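Local coordinates for D-isomer specific 2-hydroxyacid dehydrogenase family protein (Desulfovibrio vulgaris, PDB 5TX7) that probably interconverts D-2-hydroxyacids and the matching 2-oxoacids, using NAD as the hydride carrier, at residues 67-72 against 89-94; 5-10 against 47-52; 171-176 against 187-192; 148-153 against 200-205; 246-251 against 276-281. All coordinates share one frame; numbering follows the deposited sequence.

From the N terminus, contact 2 closes first, returning the chain from 47-52 to the opening strand 3-6. Contact 1 follows in series and adds strand 92-93 on the far side of 69-72. Because 69-72 lies beside 48-51, the two contacts touch, and R68 N meets H47 O; both belong to the five-stranded sheet. Contact 4 opens at 148-153 in the NAD-binding region. Before it closes at 200-205, contact 3 has already opened and closed, adding strand 190-192 to the same seven-stranded sheet. Contact 5 comes last, packing helix 244-253 on the lead-in to strand 281-283. None of the loops cross, and the centres of contacts 1 and 3 lie about 41 Å apart.

Contact 1 (67-72 against 89-94); sequences LRFVSV and GIPVSN
Strand 69-72 and strand 92-93 pair in parallel, V70 beside V92 and S71 beside S93, in a buried contact that ends the five-stranded sheet within this chain. V70 bonds on both sides of V92: its N donates to P91 O (3.2 Å), and its O accepts from S93 N (2.9 Å). V72 N then reaches S93 O (2.7 Å). One step earlier P91 has no N-H to offer, and its CD lies against R68 O; a water joins that oxygen to G89 O instead. The valines and I90 share one face of the sheet. I90 CG2 touches V70 CG2 (3.9 Å) and V92 CG1 touches V72 CG2 (3.9 Å), while I90 and V92 also rest on A85 of helix 82-87; branched side chains suit such a close-set layer. On the other face F69 swings its ring toward the partner strand, CG anti to the backbone N (chi1 -178°). S93 OG sits in plane at the ring edge, 3.4 Å from F69 CZ, and keeps its own hydrogen bond to V315 O. F69 also stacks on F309 of helix 292-310. G89, with a positive phi (78°) that glycine adopts easily, ends helix 82-87 in a Schellman motif. Strand, helix and parallel strand together make a beta-alpha-beta crossover, the repeating step of an open alpha/beta sheet.

Contact 2 (5-10 against 47-52); sequences VALDGY and HVVLTN
V5 and A6 run parallel to V49 and L50, the two segments only 6° apart in direction. V5 straddles V49: V5 N donates to V48 O (2.9 Å), and V5 O accepts from L50 N (2.7 Å). L7 N continues the pattern by bonding to L50 O (3.0 Å), although the regular strand 3-6 has ended by then. Beyond it, a side chain takes over from the backbone. D8 places its CG between its backbone N and carbonyl carbon (chi1 60°), which turns the carboxylate to the end of the neighbouring strand. There D8 OD1 receives N52 N on its syn lone pair, at 2.9 Å and in a virtually straight bond. D8 OD2 accepts from K53 N, so two successive amides hold the carboxylate in place. An aspartate suits this position because it is short and offers two acceptors. A water adds another link, donating to D8 O and accepting from N52 ND2. The apolar side chains divide between the two faces. On one, L7 CD1 reaches V49 CG1 (3.7 Å); on the other, the small A6 lets its CB lie beside L50 CB (4.2 Å), and L50 goes on to T302 and I306 of helix 292-310. Strand 27-30 borders 3-6 on its other side, strand 69-72 borders 48-51, and W136 of the second subunit packs on N52.

Contact 3 (171-176 against 187-192); sequences GMNVIA and YRPFEH
V174 makes the tight side of this contact, packing against two aromatic residues, Y187 and F190, that lie side by side over it. V174 CG2 meets Y187 CE1 (3.9 Å), while V174 CG1, anti to the backbone N (chi1 -177°), lies in the plane of the F190 ring at the edge, 3.8 Å from F190 CD1. Further along, A176 CB packs on F190 CE1 (3.9 Å); alanine is small enough for the ring, which also meets F156, to lie against it. The backbones pair in parallel: V174 N bonds to P189 O (3.3 Å), E191 N to V174 O in a noticeably bent bond (136°), and A176 N to E191 O (3.1 Å). The outer side is looser. P189, entered through a cis peptide bond, is exposed and has its ring beside N173 OD1. E191 is exposed too, and R188 turns to its own segment and to D184, with which NH2 forms a salt bridge. Strand 190-192 is the outermost of its sheet in this chain, whereas 173-177 has strand 150-154 as its other neighbour. Helix 158-169 covers the V174 side through A167, and helix 195-201 meets I175 and E191 on the other.

Contact 4 (148-153 against 200-205); sequences GKTMGI and TSADVV
D203 turns its CG anti to the carbonyl carbon (chi1 -61°), which carries the carboxylate back to the start of strand 150-154. There D203 OD2 accepts T150 N on its anti lone pair (3.0 Å), while OD1 forms a salt bridge with R228. The exchange is reciprocal, since T150 O takes two donors: D203 N at 2.9 Å through a bent bond (131°), and V204 N at 3.0 Å. G152 N then bonds to V204 O (2.8 Å). This pairing sets the first strand of the NAD-binding domain beside the fourth, as in the 3-2-1-4 order of a Rossmann fold, where the chain returns to the centre to build the second half of the sheet. Strand 150-154 probably leads into the glycine-rich turn usual in such domains. M151 bends at chi2 (74°), bringing SD onto V204 CG1 (3.7 Å); such a flexible side chain can fold into the layer beneath helix 100-116, where F108 and L111 also meet it. On the other face G152 has no side chain, which lets A202 CB come within 3.8 Å of its N. K149 passes over D203 with its aliphatic carbons, CB 3.8 Å from D203 OD2, and sends NZ to a salt bridge with E144.

Contact 5 (246-251 against 276-281); sequences AVAEAL and LSAKNC
L251, on helix 244-253, packs into the bend A278-C281 that leads from the short, weakly bonded helix 274-277 into strand 281-283, the last strand of the seven-stranded sheet. It points toward the bend and is the main residue on the helix side. L251 CB lies 3.5 Å from K279 O, its CD2 approaches N280 O, and its CD1 touches both A278 CB (4.0 Å) and C281 CB (4.0 Å). A leucine fits because its two methyls can serve different parts of the curve at once. One helical turn earlier A248 CB meets A278 CB (4.3 Å); two small residues let helix and loop lie close. N280 takes up left-handed backbone angles (phi 52°, psi 34°), a conformation asparagine accepts readily, and so turns the chain around the leucine. Its side chain reaches back through a water, which donates to L251 O (2.8 Å) and accepts from N280 ND2 (2.7 Å). K279 extends alongside, CE 3.6 Å from L251 O, and NZ makes a weak hydrogen bond to D252 O, where the carbonyls at the C-terminal end of the helix would probably welcome a positive charge. Without a direct hydrogen bond between the segments, the buried side depends on apolar fit, and the polar links at the edge run through a water and the weak lysine bond.

Contact 1 (67-72 against 89-94)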
# COMPACT_ATOMS: atom_id res chain seq x y z
N LEU A 67 -8.02 -3.67 44.24
CA LEU A 67 -8.26 -3.82 42.80
C LEU A 67 -9.60 -4.48 42.55
O LEU A 67 -9.83 -5.60 42.99
CB LEU A 67 -7.13 -4.63 42.15
CG LEU A 67 -7.17 -4.84 40.63
CD1 LEU A 67 -7.29 -3.51 39.91
CD2 LEU A 67 -5.93 -5.60 40.19
N ARG A 68 -10.48 -3.78 41.84
CA ARG A 68 -11.81 -4.28 41.53
C ARG A 68 -12.05 -4.62 40.06
O ARG A 68 -12.95 -5.40 39.78
CB ARG A 68 -12.87 -3.30 42.02
CG ARG A 68 -12.76 -2.92 43.49
CD ARG A 68 -12.47 -4.09 44.45
NE ARG A 68 -12.47 -3.66 45.85
CZ ARG A 68 -12.38 -4.47 46.91
NH1 ARG A 68 -12.28 -5.79 46.76
NH2 ARG A 68 -12.42 -3.94 48.14
N PHE A 69 -11.23 -4.10 39.13
CA PHE A 69 -11.46 -4.33 37.69
C PHE A 69 -10.21 -4.13 36.85
O PHE A 69 -9.49 -3.14 37.00
CB PHE A 69 -12.57 -3.39 37.19
CG PHE A 69 -12.90 -3.57 35.73
CD1 PHE A 69 -13.30 -4.82 35.24
CD2 PHE A 69 -12.85 -2.50 34.85
CE1 PHE A 69 -13.63 -4.98 33.90
CE2 PHE A 69 -13.18 -2.68 33.51
CZ PHE A 69 -13.56 -3.91 33.04
N VAL A 70 -9.95 -5.09 35.96
CA VAL A 70 -8.84 -4.96 35.01
C VAL A 70 -9.38 -4.88 33.58
O VAL A 70 -10.18 -5.72 33.16
CB VAL A 70 -7.86 -6.12 35.13
CG1 VAL A 70 -6.74 -5.99 34.10
CG2 VAL A 70 -7.31 -6.17 36.55
N SER A 71 -8.96 -3.86 32.84
CA SER A 71 -9.25 -3.82 31.41
C SER A 71 -7.93 -3.90 30.64
O SER A 71 -6.99 -3.16 30.93
CB SER A 71 -10.04 -2.57 31.03
OG SER A 71 -10.70 -2.78 29.78
N VAL A 72 -7.89 -4.82 29.68
CA VAL A 72 -6.70 -5.06 28.89
C VAL A 72 -6.81 -4.30 27.58
O VAL A 72 -7.81 -4.42 26.87
CB VAL A 72 -6.51 -6.55 28.61
CG1 VAL A 72 -5.25 -6.79 27.77
CG2 VAL A 72 -6.44 -7.32 29.92
N GLY A 89 -12.39 -12.49 42.49
CA GLY A 89 -13.58 -11.69 42.20
C GLY A 89 -13.32 -10.44 41.38
O GLY A 89 -14.03 -9.46 41.52
N ILE A 90 -12.31 -10.49 40.51
CA ILE A 90 -11.93 -9.37 39.65
C ILE A 90 -12.27 -9.72 38.20
O ILE A 90 -11.60 -10.55 37.61
CB ILE A 90 -10.41 -9.08 39.77
CG1 ILE A 90 -10.06 -8.69 41.22
CG2 ILE A 90 -9.99 -7.95 38.82
CD1 ILE A 90 -8.59 -8.79 41.53
N PRO A 91 -13.33 -9.10 37.63
CA PRO A 91 -13.58 -9.25 36.19
C PRO A 91 -12.43 -8.69 35.37
O PRO A 91 -11.86 -7.65 35.73
CB PRO A 91 -14.83 -8.40 35.95
CG PRO A 91 -15.44 -8.16 37.29
CD PRO A 91 -14.33 -8.24 38.29
N VAL A 92 -12.08 -9.36 34.28
CA VAL A 92 -11.07 -8.88 33.35
C VAL A 92 -11.74 -8.72 32.00
O VAL A 92 -12.33 -9.68 31.48
CB VAL A 92 -9.86 -9.84 33.21
CG1 VAL A 92 -8.82 -9.26 32.28
CG2 VAL A 92 -9.23 -10.09 34.57
N SER A 93 -11.66 -7.52 31.44
CA SER A 93 -12.19 -7.27 30.11
C SER A 93 -11.07 -7.02 29.09
O SER A 93 -9.99 -6.51 29.45
CB SER A 93 -13.14 -6.07 30.15
OG SER A 93 -14.31 -6.37 30.88
N ASN A 94 -11.33 -7.39 27.83
CA ASN A 94 -10.45 -7.01 26.71
C ASN A 94 -11.21 -6.16 25.70
O ASN A 94 -12.33 -5.74 25.97
CB ASN A 94 -9.83 -8.27 26.07
CG ASN A 94 -10.82 -9.10 25.28
OD1 ASN A 94 -12.04 -8.90 25.34
ND2 ASN A 94 -10.29 -10.06 24.54
O HOH W 1 -14.42 -6.65 41.88

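Contact 2 (5-10 against 47-52)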
# COMPACT_ATOMS: atom_id res chain seq x y z
N VAL A 5 -5.54 3.41 37.04
CA VAL A 5 -4.10 3.45 36.73
C VAL A 5 -3.81 2.70 35.42
O VAL A 5 -4.16 1.52 35.27
CB VAL A 5 -3.25 2.86 37.87
CG1 VAL A 5 -1.77 2.92 37.53
CG2 VAL A 5 -3.51 3.65 39.14
N ALA A 6 -3.16 3.40 34.48
CA ALA A 6 -2.62 2.78 33.26
C ALA A 6 -1.12 2.51 33.46
O ALA A 6 -0.32 3.44 33.63
CB ALA A 6 -2.86 3.67 32.06
N LEU A 7 -0.76 1.23 33.47
CA LEU A 7 0.61 0.81 33.76
C LEU A 7 1.54 0.92 32.55
O LEU A 7 2.75 1.05 32.73
CB LEU A 7 0.63 -0.63 34.33
CG LEU A 7 -0.07 -0.81 35.67
CD1 LEU A 7 -0.16 -2.28 36.05
CD2 LEU A 7 0.61 -0.01 36.79
N ASP A 8 1.01 0.86 31.34
CA ASP A 8 1.82 1.11 30.14
C ASP A 8 1.01 1.76 29.04
O ASP A 8 0.64 1.12 28.08
CB ASP A 8 2.52 -0.19 29.65
CG ASP A 8 1.55 -1.31 29.30
OD1 ASP A 8 0.44 -1.36 29.87
OD2 ASP A 8 1.92 -2.16 28.45
N GLY A 9 0.74 3.04 29.22
CA GLY A 9 -0.13 3.80 28.32
C GLY A 9 0.55 4.46 27.13
O GLY A 9 -0.13 4.99 26.24
N TYR A 10 1.87 4.42 27.07
CA TYR A 10 2.58 5.14 26.01
C TYR A 10 2.24 4.61 24.61
O TYR A 10 1.88 5.40 23.75
CB TYR A 10 4.09 5.12 26.24
CG TYR A 10 4.84 5.95 25.23
CD1 TYR A 10 4.73 7.35 25.21
CD2 TYR A 10 5.63 5.35 24.27
CE1 TYR A 10 5.42 8.11 24.28
CE2 TYR A 10 6.32 6.10 23.34
CZ TYR A 10 6.22 7.48 23.33
OH TYR A 10 6.94 8.21 22.39
N HIS A 47 -8.72 1.23 41.96
CA HIS A 47 -9.93 0.44 41.75
C HIS A 47 -9.84 -0.31 40.41
O HIS A 47 -10.29 -1.46 40.30
CB HIS A 47 -11.17 1.33 41.64
CG HIS A 47 -11.53 2.07 42.88
ND1 HIS A 47 -10.74 3.04 43.47
CD2 HIS A 47 -12.69 2.05 43.59
CE1 HIS A 47 -11.37 3.54 44.52
NE2 HIS A 47 -12.55 2.96 44.61
N VAL A 48 -9.29 0.38 39.39
CA VAL A 48 -9.21 -0.12 38.02
C VAL A 48 -7.77 -0.03 37.51
O VAL A 48 -7.17 1.05 37.58
CB VAL A 48 -10.08 0.71 37.04
CG1 VAL A 48 -10.03 0.13 35.63
CG2 VAL A 48 -11.51 0.76 37.51
N VAL A 49 -7.26 -1.13 36.98
CA VAL A 49 -5.94 -1.16 36.37
C VAL A 49 -6.09 -1.40 34.85
O VAL A 49 -6.84 -2.29 34.42
CB VAL A 49 -5.04 -2.24 37.01
CG1 VAL A 49 -3.82 -2.57 36.14
CG2 VAL A 49 -4.59 -1.79 38.38
N LEU A 50 -5.38 -0.60 34.05
CA LEU A 50 -5.30 -0.79 32.60
C LEU A 50 -3.90 -1.30 32.25
O LEU A 50 -2.91 -0.70 32.68
CB LEU A 50 -5.58 0.50 31.86
CG LEU A 50 -6.86 1.24 32.28
CD1 LEU A 50 -6.92 2.60 31.57
CD2 LEU A 50 -8.10 0.38 31.99
N THR A 51 -3.84 -2.41 31.52
CA THR A 51 -2.58 -2.99 31.09
C THR A 51 -2.70 -3.38 29.62
O THR A 51 -3.72 -3.88 29.19
CB THR A 51 -2.18 -4.22 31.93
OG1 THR A 51 -0.97 -4.79 31.43
CG2 THR A 51 -3.27 -5.32 31.94
N ASN A 52 -1.65 -3.11 28.86
CA ASN A 52 -1.52 -3.63 27.51
C ASN A 52 -0.69 -4.92 27.62
O ASN A 52 -1.21 -6.00 27.43
CB ASN A 52 -0.88 -2.59 26.58
CG ASN A 52 -1.02 -2.94 25.11
OD1 ASN A 52 -1.14 -4.10 24.74
ND2 ASN A 52 -1.00 -1.91 24.27
O HOH W 2 -0.59 0.61 25.68

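Contact 3 (171-176 against 187-192)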
# COMPACT_ATOMS: atom_id res chain seq x y z
N GLY A 171 -8.21 -7.07 -7.88
CA GLY A 171 -8.22 -8.06 -8.97
C GLY A 171 -7.64 -9.43 -8.66
O GLY A 171 -7.32 -10.17 -9.58
N MET A 172 -7.50 -9.78 -7.38
CA MET A 172 -6.97 -11.08 -6.98
C MET A 172 -8.11 -12.07 -6.79
O MET A 172 -9.23 -11.70 -6.43
CB MET A 172 -6.19 -10.99 -5.67
CG MET A 172 -5.10 -9.96 -5.63
SD MET A 172 -4.17 -9.86 -4.08
CE MET A 172 -3.15 -11.32 -4.32
N ASN A 173 -7.81 -13.34 -7.04
CA ASN A 173 -8.68 -14.42 -6.63
C ASN A 173 -8.43 -14.61 -5.16
O ASN A 173 -7.31 -14.37 -4.70
CB ASN A 173 -8.34 -15.71 -7.37
CG ASN A 173 -8.39 -15.54 -8.86
OD1 ASN A 173 -9.44 -15.38 -9.42
ND2 ASN A 173 -7.26 -15.57 -9.52
N VAL A 174 -9.45 -15.05 -4.44
CA VAL A 174 -9.37 -15.27 -3.01
C VAL A 174 -9.74 -16.72 -2.70
O VAL A 174 -10.71 -17.26 -3.22
CB VAL A 174 -10.29 -14.31 -2.24
CG1 VAL A 174 -10.15 -14.50 -0.74
CG2 VAL A 174 -9.98 -12.86 -2.62
N ILE A 175 -8.94 -17.35 -1.85
CA ILE A 175 -9.27 -18.62 -1.23
C ILE A 175 -8.98 -18.52 0.25
O ILE A 175 -8.03 -17.87 0.66
CB ILE A 175 -8.52 -19.79 -1.89
CG1 ILE A 175 -6.99 -19.67 -1.69
CG2 ILE A 175 -8.87 -19.86 -3.38
CD1 ILE A 175 -6.23 -20.79 -2.38
N ALA A 176 -9.82 -19.15 1.06
CA ALA A 176 -9.73 -19.05 2.51
C ALA A 176 -9.74 -20.42 3.16
O ALA A 176 -10.54 -21.26 2.79
CB ALA A 176 -10.90 -18.24 3.03
N TYR A 187 -18.53 -11.67 -3.07
CA TYR A 187 -17.64 -11.37 -4.19
C TYR A 187 -17.08 -12.66 -4.78
O TYR A 187 -16.95 -13.67 -4.09
CB TYR A 187 -16.51 -10.40 -3.81
CG TYR A 187 -15.57 -10.91 -2.72
CD1 TYR A 187 -14.59 -11.84 -3.01
CD2 TYR A 187 -15.67 -10.44 -1.40
CE1 TYR A 187 -13.75 -12.32 -2.02
CE2 TYR A 187 -14.83 -10.90 -0.42
CZ TYR A 187 -13.87 -11.85 -0.73
OH TYR A 187 -13.04 -12.31 0.22
N ARG A 188 -16.74 -12.61 -6.06
CA ARG A 188 -16.13 -13.73 -6.75
C ARG A 188 -14.96 -13.23 -7.59
O ARG A 188 -14.96 -12.06 -7.96
CB ARG A 188 -17.19 -14.41 -7.62
CG ARG A 188 -18.33 -15.05 -6.82
CD ARG A 188 -17.83 -16.18 -5.91
NE ARG A 188 -18.94 -16.86 -5.24
CZ ARG A 188 -19.40 -16.62 -4.01
NH1 ARG A 188 -18.88 -15.68 -3.21
NH2 ARG A 188 -20.43 -17.35 -3.57
N PRO A 189 -13.96 -14.05 -7.88
CA PRO A 189 -13.86 -15.47 -7.46
C PRO A 189 -13.46 -15.65 -6.00
O PRO A 189 -12.54 -14.99 -5.52
CB PRO A 189 -12.74 -16.02 -8.37
CG PRO A 189 -12.57 -14.99 -9.44
CD PRO A 189 -12.83 -13.69 -8.75
N PHE A 190 -14.21 -16.50 -5.31
CA PHE A 190 -13.92 -16.87 -3.93
C PHE A 190 -14.20 -18.34 -3.76
O PHE A 190 -15.14 -18.84 -4.35
CB PHE A 190 -14.78 -16.09 -2.95
CG PHE A 190 -14.63 -16.56 -1.53
CD1 PHE A 190 -13.56 -16.13 -0.77
CD2 PHE A 190 -15.53 -17.46 -0.98
CE1 PHE A 190 -13.39 -16.58 0.54
CE2 PHE A 190 -15.37 -17.91 0.32
CZ PHE A 190 -14.30 -17.46 1.09
N GLU A 191 -13.40 -19.00 -2.92
CA GLU A 191 -13.60 -20.41 -2.63
C GLU A 191 -13.00 -20.78 -1.26
O GLU A 191 -11.98 -20.24 -0.85
CB GLU A 191 -12.94 -21.21 -3.75
CG GLU A 191 -13.22 -22.69 -3.79
CD GLU A 191 -12.39 -23.40 -4.87
OE1 GLU A 191 -12.05 -22.75 -5.90
OE2 GLU A 191 -12.08 -24.60 -4.69
N HIS A 192 -13.68 -21.66 -0.53
CA HIS A 192 -13.11 -22.29 0.68
C HIS A 192 -12.21 -23.47 0.29
O HIS A 192 -12.58 -24.27 -0.56
CB HIS A 192 -14.21 -22.78 1.62
CG HIS A 192 -14.93 -21.68 2.33
ND1 HIS A 192 -16.26 -21.40 2.12
CD2 HIS A 192 -14.49 -20.77 3.23
CE1 HIS A 192 -16.62 -20.38 2.87
NE2 HIS A 192 -15.57 -19.98 3.56

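Contact 4 (148-153 against 200-205)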
# COMPACT_ATOMS: atom_id res chain seq x y z
N GLY A 148 -4.86 -10.90 -11.01
CA GLY A 148 -4.82 -12.30 -11.39
C GLY A 148 -4.06 -13.25 -10.46
O GLY A 148 -4.10 -14.46 -10.68
N LYS A 149 -3.38 -12.73 -9.44
CA LYS A 149 -2.79 -13.59 -8.42
C LYS A 149 -3.86 -14.11 -7.45
O LYS A 149 -4.93 -13.52 -7.33
CB LYS A 149 -1.71 -12.85 -7.62
CG LYS A 149 -0.49 -12.36 -8.38
CD LYS A 149 0.61 -11.98 -7.38
CE LYS A 149 1.96 -11.63 -7.99
NZ LYS A 149 2.32 -12.38 -9.23
N THR A 150 -3.56 -15.21 -6.77
CA THR A 150 -4.46 -15.80 -5.78
C THR A 150 -3.96 -15.45 -4.37
O THR A 150 -2.82 -15.72 -4.01
CB THR A 150 -4.57 -17.32 -5.97
OG1 THR A 150 -5.26 -17.55 -7.20
CG2 THR A 150 -5.37 -17.99 -4.87
N MET A 151 -4.85 -14.84 -3.59
CA MET A 151 -4.62 -14.57 -2.19
C MET A 151 -5.23 -15.70 -1.39
O MET A 151 -6.43 -15.96 -1.49
CB MET A 151 -5.26 -13.23 -1.79
CG MET A 151 -5.24 -12.90 -0.32
SD MET A 151 -3.62 -12.40 0.32
CE MET A 151 -3.57 -10.71 -0.25
N GLY A 152 -4.38 -16.37 -0.61
CA GLY A 152 -4.77 -17.45 0.29
C GLY A 152 -4.77 -16.91 1.69
O GLY A 152 -3.76 -16.37 2.15
N ILE A 153 -5.90 -17.03 2.38
CA ILE A 153 -6.11 -16.41 3.69
C ILE A 153 -6.29 -17.52 4.71
O ILE A 153 -7.29 -18.24 4.68
CB ILE A 153 -7.33 -15.46 3.64
CG1 ILE A 153 -7.06 -14.35 2.63
CG2 ILE A 153 -7.67 -14.89 5.00
CD1 ILE A 153 -8.25 -13.45 2.36
N THR A 200 -0.73 -24.83 -2.17
CA THR A 200 -0.42 -25.19 -3.55
C THR A 200 -1.03 -24.19 -4.55
O THR A 200 -0.50 -24.04 -5.64
CB THR A 200 -0.81 -26.65 -3.94
OG1 THR A 200 -2.22 -26.80 -4.00
CG2 THR A 200 -0.28 -27.67 -3.00
N SER A 201 -2.12 -23.53 -4.19
CA SER A 201 -2.86 -22.65 -5.13
C SER A 201 -2.61 -21.16 -4.96
O SER A 201 -2.89 -20.41 -5.88
CB SER A 201 -4.36 -22.89 -5.00
OG SER A 201 -4.67 -24.23 -5.36
N ALA A 202 -2.12 -20.72 -3.80
CA ALA A 202 -1.96 -19.31 -3.51
C ALA A 202 -0.61 -18.76 -3.96
O ALA A 202 0.43 -19.36 -3.73
CB ALA A 202 -2.11 -19.06 -2.03
N ASP A 203 -0.67 -17.59 -4.59
CA ASP A 203 0.50 -16.78 -4.91
C ASP A 203 0.92 -15.87 -3.76
O ASP A 203 2.08 -15.49 -3.68
CB ASP A 203 0.23 -15.91 -6.14
CG ASP A 203 -0.06 -16.73 -7.36
OD1 ASP A 203 0.81 -17.54 -7.74
OD2 ASP A 203 -1.18 -16.61 -7.93
N VAL A 204 -0.04 -15.47 -2.92
CA VAL A 204 0.22 -14.72 -1.71
C VAL A 204 -0.53 -15.41 -0.59
O VAL A 204 -1.72 -15.65 -0.73
CB VAL A 204 -0.31 -13.28 -1.79
CG1 VAL A 204 0.02 -12.51 -0.50
CG2 VAL A 204 0.24 -12.57 -3.01
N VAL A 205 0.15 -15.68 0.51
CA VAL A 205 -0.47 -16.26 1.68
C VAL A 205 -0.39 -15.25 2.81
O VAL A 205 0.70 -14.79 3.11
CB VAL A 205 0.29 -17.52 2.14
CG1 VAL A 205 -0.22 -18.00 3.50
CG2 VAL A 205 0.09 -18.63 1.14

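Contact 5 (246-251 against 276-281)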
# COMPACT_ATOMS: atom_id res chain seq x y z
N ALA A 246 12.92 -22.59 7.89
CA ALA A 246 12.38 -22.96 6.58
C ALA A 246 12.05 -21.75 5.72
O ALA A 246 12.29 -21.76 4.51
CB ALA A 246 11.15 -23.85 6.75
N VAL A 247 11.52 -20.71 6.36
CA VAL A 247 11.16 -19.48 5.64
C VAL A 247 12.43 -18.76 5.15
O VAL A 247 12.48 -18.31 4.01
CB VAL A 247 10.25 -18.59 6.51
CG1 VAL A 247 10.00 -17.24 5.86
CG2 VAL A 247 8.92 -19.30 6.78
N ALA A 248 13.45 -18.67 6.01
CA ALA A 248 14.71 -18.07 5.59
C ALA A 248 15.29 -18.79 4.36
O ALA A 248 15.64 -18.15 3.38
CB ALA A 248 15.71 -18.09 6.74
N GLU A 249 15.34 -20.11 4.42
CA GLU A 249 15.82 -20.94 3.31
C GLU A 249 14.97 -20.77 2.04
O GLU A 249 15.52 -20.73 0.94
CB GLU A 249 15.96 -22.43 3.74
CG GLU A 249 17.38 -22.80 4.21
CD GLU A 249 17.47 -23.92 5.28
OE1 GLU A 249 18.51 -23.98 5.96
OE2 GLU A 249 16.53 -24.75 5.44
N ALA A 250 13.66 -20.64 2.20
CA ALA A 250 12.75 -20.39 1.04
C ALA A 250 12.97 -19.04 0.38
O ALA A 250 12.83 -18.91 -0.84
CB ALA A 250 11.28 -20.53 1.45
N LEU A 251 13.28 -18.04 1.19
CA LEU A 251 13.62 -16.73 0.67
C LEU A 251 14.94 -16.78 -0.08
O LEU A 251 15.02 -16.31 -1.22
CB LEU A 251 13.66 -15.69 1.80
CG LEU A 251 12.25 -15.27 2.30
CD1 LEU A 251 12.31 -14.63 3.69
CD2 LEU A 251 11.56 -14.32 1.32
N LEU A 276 16.55 -12.10 9.79
CA LEU A 276 17.29 -10.83 9.64
C LEU A 276 18.45 -10.89 8.64
O LEU A 276 18.95 -9.85 8.22
CB LEU A 276 17.78 -10.32 10.99
CG LEU A 276 16.69 -9.72 11.86
CD1 LEU A 276 17.15 -9.63 13.30
CD2 LEU A 276 16.28 -8.33 11.36
N SER A 277 18.88 -12.09 8.26
CA SER A 277 19.91 -12.29 7.23
C SER A 277 19.33 -12.69 5.87
O SER A 277 20.07 -12.79 4.89
CB SER A 277 20.90 -13.37 7.68
OG SER A 277 21.29 -13.19 9.03
N ALA A 278 18.02 -12.95 5.82
CA ALA A 278 17.38 -13.48 4.61
C ALA A 278 17.11 -12.36 3.61
O ALA A 278 16.69 -11.26 4.01
CB ALA A 278 16.06 -14.17 4.96
N LYS A 279 17.31 -12.63 2.33
CA LYS A 279 16.97 -11.66 1.29
C LYS A 279 15.45 -11.51 1.11
O LYS A 279 14.70 -12.38 1.50
CB LYS A 279 17.66 -12.00 -0.03
CG LYS A 279 17.18 -13.24 -0.76
CD LYS A 279 18.18 -13.59 -1.86
CE LYS A 279 17.58 -14.49 -2.93
NZ LYS A 279 18.67 -14.92 -3.86
N ASN A 280 15.03 -10.36 0.58
CA ASN A 280 13.62 -10.03 0.29
C ASN A 280 12.68 -10.21 1.48
O ASN A 280 11.51 -10.58 1.31
CB ASN A 280 13.11 -10.86 -0.89
CG ASN A 280 13.92 -10.63 -2.14
OD1 ASN A 280 14.20 -9.49 -2.51
ND2 ASN A 280 14.30 -11.72 -2.82
N CYS A 281 13.17 -9.95 2.68
CA CYS A 281 12.37 -10.07 3.90
C CYS A 281 12.15 -8.67 4.45
O CYS A 281 13.11 -7.93 4.70
CB CYS A 281 13.09 -10.92 4.93
SG CYS A 281 12.01 -11.44 6.29
O HOH W 3 13.65 -14.36 -2.63